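Long-range contacts in diaminopropionate ammonia-lyase (Escherichia coli, PDB 4D9I), which catalyses the pyridoxal-phosphate-dependent alpha,beta-elimination of both L- and D-2,3-diaminopropionate to pyruvate and ammonia, working as a homodimer: residues 8-13 against 306-311; 229-234 against 255-260. All blocks are in the same frame, centred on the assembly; numbering follows the deposited sequence.

Contact 1 (8-13 against 306-311)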
loop_
_atom_site.group_PDB
_atom_site.type_symbol
_atom_site.label_atom_id
_atom_site.label_comp_id
_atom_site.label_asym_id
_atom_site.label_seq_id
_atom_site.Cartn_x
_atom_site.Cartn_y
_atom_site.Cartn_z
ATOM N N ILE B 8 -10.021 17.494 -12.266
ATOM C CA ILE B 8 -11.018 16.533 -12.764
ATOM C C ILE B 8 -12.096 17.283 -13.538
ATOM O O ILE B 8 -13.067 17.773 -12.945
ATOM C CB ILE B 8 -11.754 15.761 -11.646
ATOM C CG1 ILE B 8 -10.798 15.099 -10.659
ATOM C CG2 ILE B 8 -12.672 14.701 -12.255
ATOM C CD1 ILE B 8 -11.447 14.901 -9.303
ATOM N N ASP B 9 -11.933 17.386 -14.848
ATOM C CA ASP B 9 -12.935 18.049 -15.666
ATOM C C ASP B 9 -13.970 17.027 -16.100
ATOM O O ASP B 9 -13.614 15.980 -16.651
ATOM C CB ASP B 9 -12.284 18.711 -16.884
ATOM C CG ASP B 9 -11.420 19.912 -16.506
ATOM O OD1 ASP B 9 -11.702 20.564 -15.492
ATOM O OD2 ASP B 9 -10.457 20.214 -17.238
ATOM N N ILE B 10 -15.237 17.332 -15.817
ATOM C CA ILE B 10 -16.364 16.466 -16.167
ATOM C C ILE B 10 -17.211 17.145 -17.214
ATOM O O ILE B 10 -17.662 18.282 -17.008
ATOM C CB ILE B 10 -17.275 16.169 -14.952
ATOM C CG1 ILE B 10 -16.476 15.553 -13.804
ATOM C CG2 ILE B 10 -18.424 15.254 -15.371
ATOM C CD1 ILE B 10 -17.065 15.822 -12.429
ATOM N N ALA B 11 -17.428 16.458 -18.337
ATOM C CA ALA B 11 -18.311 16.964 -19.379
ATOM C C ALA B 11 -19.432 15.966 -19.614
ATOM O O ALA B 11 -19.174 14.787 -19.893
ATOM C CB ALA B 11 -17.539 17.219 -20.664
ATOM N N ASP B 12 -20.666 16.447 -19.458
ATOM C CA ASP B 12 -21.869 15.699 -19.846
ATOM C C ASP B 12 -21.853 15.418 -21.335
ATOM O O ASP B 12 -21.578 16.321 -22.117
ATOM C CB ASP B 12 -23.130 16.517 -19.563
ATOM C CG ASP B 12 -23.409 16.672 -18.099
ATOM O OD1 ASP B 12 -23.115 15.762 -17.304
ATOM O OD2 ASP B 12 -23.931 17.730 -17.733
ATOM N N ASN B 13 -22.167 14.185 -21.724
ATOM C CA ASN B 13 -22.225 13.821 -23.150
ATOM C C ASN B 13 -23.475 14.399 -23.804
ATOM O O ASN B 13 -24.559 13.832 -23.696
ATOM C CB ASN B 13 -22.142 12.294 -23.336
ATOM C CG ASN B 13 -22.243 11.848 -24.805
ATOM O OD1 ASN B 13 -22.464 10.659 -25.077
ATOM N ND2 ASN B 13 -22.051 12.774 -25.744
ATOM N N ALA B 306 -22.336 6.827 -23.613
ATOM C CA ALA B 306 -21.604 7.316 -22.431
ATOM C C ALA B 306 -22.332 8.482 -21.767
ATOM O O ALA B 306 -22.853 9.361 -22.442
ATOM C CB ALA B 306 -20.193 7.729 -22.806
ATOM N N THR B 307 -22.357 8.510 -20.441
ATOM C CA THR B 307 -23.076 9.578 -19.755
ATOM C C THR B 307 -22.195 10.819 -19.667
ATOM O O THR B 307 -22.644 11.928 -19.952
ATOM C CB THR B 307 -23.549 9.155 -18.348
ATOM O OG1 THR B 307 -24.089 7.825 -18.408
ATOM C CG2 THR B 307 -24.620 10.133 -17.825
ATOM N N GLN B 308 -20.931 10.612 -19.307
ATOM C CA GLN B 308 -19.993 11.692 -19.084
ATOM C C GLN B 308 -18.580 11.336 -19.517
ATOM O O GLN B 308 -18.191 10.172 -19.530
ATOM C CB GLN B 308 -19.981 12.073 -17.599
ATOM C CG GLN B 308 -21.124 12.992 -17.200
ATOM C CD GLN B 308 -21.326 13.056 -15.698
ATOM O OE1 GLN B 308 -20.808 12.219 -14.952
ATOM N NE2 GLN B 308 -22.085 14.039 -15.246
ATOM N N PHE B 309 -17.817 12.360 -19.864
ATOM C CA PHE B 309 -16.399 12.209 -20.143
ATOM C C PHE B 309 -15.617 12.977 -19.089
ATOM O O PHE B 309 -16.007 14.081 -18.727
ATOM C CB PHE B 309 -16.085 12.773 -21.520
ATOM C CG PHE B 309 -16.973 12.240 -22.606
ATOM C CD1 PHE B 309 -17.897 13.066 -23.229
ATOM C CD2 PHE B 309 -16.887 10.910 -23.000
ATOM C CE1 PHE B 309 -18.721 12.582 -24.242
ATOM C CE2 PHE B 309 -17.712 10.420 -24.009
ATOM C CZ PHE B 309 -18.625 11.253 -24.622
ATOM N N ILE B 310 -14.526 12.387 -18.605
ATOM C CA ILE B 310 -13.623 13.058 -17.667
ATOM C C ILE B 310 -12.220 13.193 -18.262
ATOM O O ILE B 310 -11.668 12.234 -18.807
ATOM C CB ILE B 310 -13.541 12.332 -16.303
ATOM C CG1 ILE B 310 -14.827 12.566 -15.500
ATOM C CG2 ILE B 310 -12.331 12.817 -15.493
ATOM C CD1 ILE B 310 -14.896 11.860 -14.159
ATOM N N SER B 311 -11.680 14.404 -18.173
ATOM C CA SER B 311 -10.283 14.686 -18.464
ATOM C C SER B 311 -9.588 14.999 -17.152
ATOM O O SER B 311 -9.945 15.958 -16.466
ATOM C CB SER B 311 -10.157 15.880 -19.405
ATOM O OG SER B 311 -8.798 16.230 -19.599
HETATM O O HOH W 1 -9.099 18.935 -19.844
#
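Asp12 and Gln308 meet because both carry CG anti to their own carbonyl carbon (chi1 -81° in Gln308) on one face of an antiparallel beta pairing, and Gln308 then runs on extended from CG. Strand 8-12 forms one edge of the mixed sheet of this fold type II enzyme, as counted within this chain, and runs antiparallel to 308-311. The two side chains lie alongside each other, with carboxylate and amide planes only 12° apart. Gln308 NE2 gives an almost straight bond (171°) to Asp12 OD1, 2.9 Å long, and the oxygen sits in the plane of the amide. Lys362 forms a salt bridge with Asp12 OD2 and takes a second hydrogen bond from Gln308 NE2 through its carbonyl, while Gln308 OE1 is held by His254; the amide is thus fixed at both ends.

The backbone evidence for the register is two hydrogen-bonded pairs, Asp9 with Ser311 and Ala11 with Phe309, extended by Asn13 N bonding to Thr307 O. The straightest of these bonds, Ala11 N to Phe309 O, measures 2.8 Å. On the face of Asp12 and Gln308, Ile10 lies beside Ile310 with CG1 against CG1 at 3.8 Å, and its CG2 branch rests on the amide carbon of Gln308, CG2 to CD 3.7 Å. Leu359 and Leu363 of helix 356-363 pack on Ile10. The other face bears Phe309, whose CE1 comes within 3.6 Å of Asn13 CB, and the side chain of Tyr267, from helix 265-272, touches both Ala11 and Phe309. Farther along that face Ser311 OG is hydrogen-bonded to Asp264 OD2, and one water donates to both segments, reaching Ser311 OG at 2.7 Å and Asp9 OD2 at 3.2 Å.

Contact 2 (229-234 against 255-260); sequences LQAGVG and SIIVEP
Glu259 reaches over Ala231 at the point where two parallel strands of a beta-alpha-beta unit part, strand 226-230 leading into helix 235-248 and back to strand 254-260. Its CB lies 4.1 Å from Ala231 O. With CG anti to the carbonyl carbon (chi1 -66°), the next atom swings closer, so that CG stands 3.2 Å from Ala231 O. CD follows at 3.8 Å from the same oxygen, and OE2 ends beside it without a hydrogen bond, both being acceptors, with Gly232 O also near. The carboxylate is instead taken up by backbone N-H groups of helix 265-272: Ile266 N binds OE2 and Tyr267 N binds OE1. Shortening Glu259 to an alanine is likely to leave those two N-H groups without their acceptor and to open a gap beside the Ala231 carbonyl.

The parallel register rests on three backbone bonds: Leu229 N to Ile256 O, Val258 N to Leu229 O, and Ala231 N to Val258 O at 2.9 Å. The middle one is bent at its acceptor, Val258 N standing 40° out of the carbonyl plane of Leu229. Gln230 lies on the face of Val258, its NE2 bonded to the carbonyls of Ser339 and Ile374. Beyond Ala231 the chain leaves the strand, and the amides of Gly232, Val233 and Gly234 bind the phosphate of the pyridoxal-phosphate lysine at position 77. Gly234 occupies the N-cap of helix 235-248, whose N-terminal end therefore faces the phosphate, an arrangement likely to favour its negative charge. Just before that turn, Ala231 CB packs against the CG2 branch of Ile257 at 3.6 Å.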
loop_
_atom_site.group_PDB
_atom_site.type_symbol
_atom_site.label_atom_id
_atom_site.label_comp_id
_atom_site.label_asym_id
_atom_site.label_seq_id
_atom_site.Cartn_x
_atom_site.Cartn_y
_atom_site.Cartn_z
ATOM N N LEU B 229 -14.846 3.866 -16.885
ATOM C CA LEU B 229 -14.088 3.165 -17.894
ATOM C C LEU B 229 -12.961 4.062 -18.402
ATOM O O LEU B 229 -13.213 5.088 -19.046
ATOM C CB LEU B 229 -15.030 2.732 -19.049
ATOM C CG LEU B 229 -16.125 1.697 -18.720
ATOM C CD1 LEU B 229 -17.120 1.556 -19.883
ATOM C CD2 LEU B 229 -15.499 0.344 -18.381
ATOM N N GLN B 230 -11.723 3.674 -18.125
ATOM C CA GLN B 230 -10.567 4.397 -18.650
ATOM C C GLN B 230 -10.446 4.145 -20.150
ATOM O O GLN B 230 -10.741 3.048 -20.616
ATOM C CB GLN B 230 -9.264 4.021 -17.922
ATOM C CG GLN B 230 -8.861 2.546 -17.948
ATOM C CD GLN B 230 -9.463 1.767 -16.781
ATOM O OE1 GLN B 230 -10.658 1.509 -16.761
ATOM N NE2 GLN B 230 -8.637 1.403 -15.812
ATOM N N ALA B 231 -10.031 5.157 -20.906
ATOM C CA ALA B 231 -10.042 5.031 -22.366
ATOM C C ALA B 231 -8.810 5.589 -23.023
ATOM O O ALA B 231 -8.487 6.778 -22.869
ATOM C CB ALA B 231 -11.278 5.693 -22.944
ATOM N N GLY B 232 -8.119 4.725 -23.757
ATOM C CA GLY B 232 -7.026 5.147 -24.617
ATOM C C GLY B 232 -7.673 5.576 -25.912
ATOM O O GLY B 232 -8.121 6.715 -26.031
ATOM N N VAL B 233 -7.763 4.641 -26.863
ATOM C CA VAL B 233 -8.577 4.855 -28.071
ATOM C C VAL B 233 -10.043 4.498 -27.846
ATOM O O VAL B 233 -10.892 4.817 -28.681
ATOM C CB VAL B 233 -8.082 4.055 -29.295
ATOM C CG1 VAL B 233 -6.727 4.589 -29.775
ATOM C CG2 VAL B 233 -8.047 2.559 -28.999
ATOM N N GLY B 234 -10.334 3.814 -26.744
ATOM C CA GLY B 234 -11.715 3.478 -26.422
ATOM C C GLY B 234 -12.159 2.115 -26.906
ATOM O O GLY B 234 -13.354 1.841 -26.962
ATOM N N SER B 255 -22.431 5.990 -16.944
ATOM C CA SER B 255 -21.102 5.610 -17.379
ATOM C C SER B 255 -20.222 6.831 -17.507
ATOM O O SER B 255 -20.620 7.849 -18.078
ATOM C CB SER B 255 -21.159 4.857 -18.722
ATOM O OG SER B 255 -21.823 5.629 -19.702
ATOM N N ILE B 256 -19.005 6.695 -17.006
ATOM C CA ILE B 256 -18.045 7.771 -16.986
ATOM C C ILE B 256 -16.764 7.274 -17.656
ATOM O O ILE B 256 -16.144 6.327 -17.188
ATOM C CB ILE B 256 -17.732 8.225 -15.533
ATOM C CG1 ILE B 256 -19.010 8.696 -14.818
ATOM C CG2 ILE B 256 -16.743 9.364 -15.548
ATOM C CD1 ILE B 256 -18.951 8.549 -13.305
ATOM N N ILE B 257 -16.380 7.947 -18.733
ATOM C CA ILE B 257 -15.154 7.646 -19.483
ATOM C C ILE B 257 -14.038 8.518 -18.914
ATOM O O ILE B 257 -14.224 9.732 -18.709
ATOM C CB ILE B 257 -15.356 7.951 -20.980
ATOM C CG1 ILE B 257 -16.710 7.401 -21.469
ATOM C CG2 ILE B 257 -14.194 7.414 -21.818
ATOM C CD1 ILE B 257 -16.956 5.924 -21.186
ATOM N N VAL B 258 -12.900 7.892 -18.625
ATOM C CA VAL B 258 -11.810 8.572 -17.966
ATOM C C VAL B 258 -10.538 8.616 -18.820
ATOM O O VAL B 258 -10.030 7.580 -19.253
ATOM C CB VAL B 258 -11.513 7.895 -16.602
ATOM C CG1 VAL B 258 -10.412 8.649 -15.872
ATOM C CG2 VAL B 258 -12.783 7.856 -15.773
ATOM N N GLU B 259 -10.014 9.818 -19.021
ATOM C CA GLU B 259 -8.786 10.015 -19.772
ATOM C C GLU B 259 -7.827 10.994 -19.104
ATOM O O GLU B 259 -8.254 11.962 -18.491
ATOM C CB GLU B 259 -9.086 10.526 -21.192
ATOM C CG GLU B 259 -9.815 9.543 -22.073
ATOM C CD GLU B 259 -10.120 10.142 -23.425
ATOM O OE1 GLU B 259 -10.832 11.171 -23.473
ATOM O OE2 GLU B 259 -9.625 9.602 -24.429
ATOM N N PRO B 260 -6.520 10.736 -19.226
ATOM C CA PRO B 260 -5.508 11.743 -18.882
ATOM C C PRO B 260 -5.594 12.911 -19.869
ATOM O O PRO B 260 -5.848 12.702 -21.076
ATOM C CB PRO B 260 -4.170 11.006 -19.039
ATOM C CG PRO B 260 -4.463 9.689 -19.674
ATOM C CD PRO B 260 -5.949 9.487 -19.773
#

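From the N terminus, strand 8-12 comes first, and its partner 306-311 follows only after 292 intervening residues, so contact 1 closes a very long loop. Within that loop the chain runs through strand 226-230 and its phosphate-binding turn, then helix 235-248 and strand 254-260; contact 2 closes a short loop, with 20 residues between its segments, most of them in helix 235-248. The two closures nest and do not cross. Their centres are 9 Å apart because strands 308-312 and 254-260 are neighbours in the same sheet, joined by the probable hydrogen bond from Ile310 N to Ile257 O, 2.7 Å. Four strands adjacent in the sheet thus connect its N-terminal edge strand with the cofactor site.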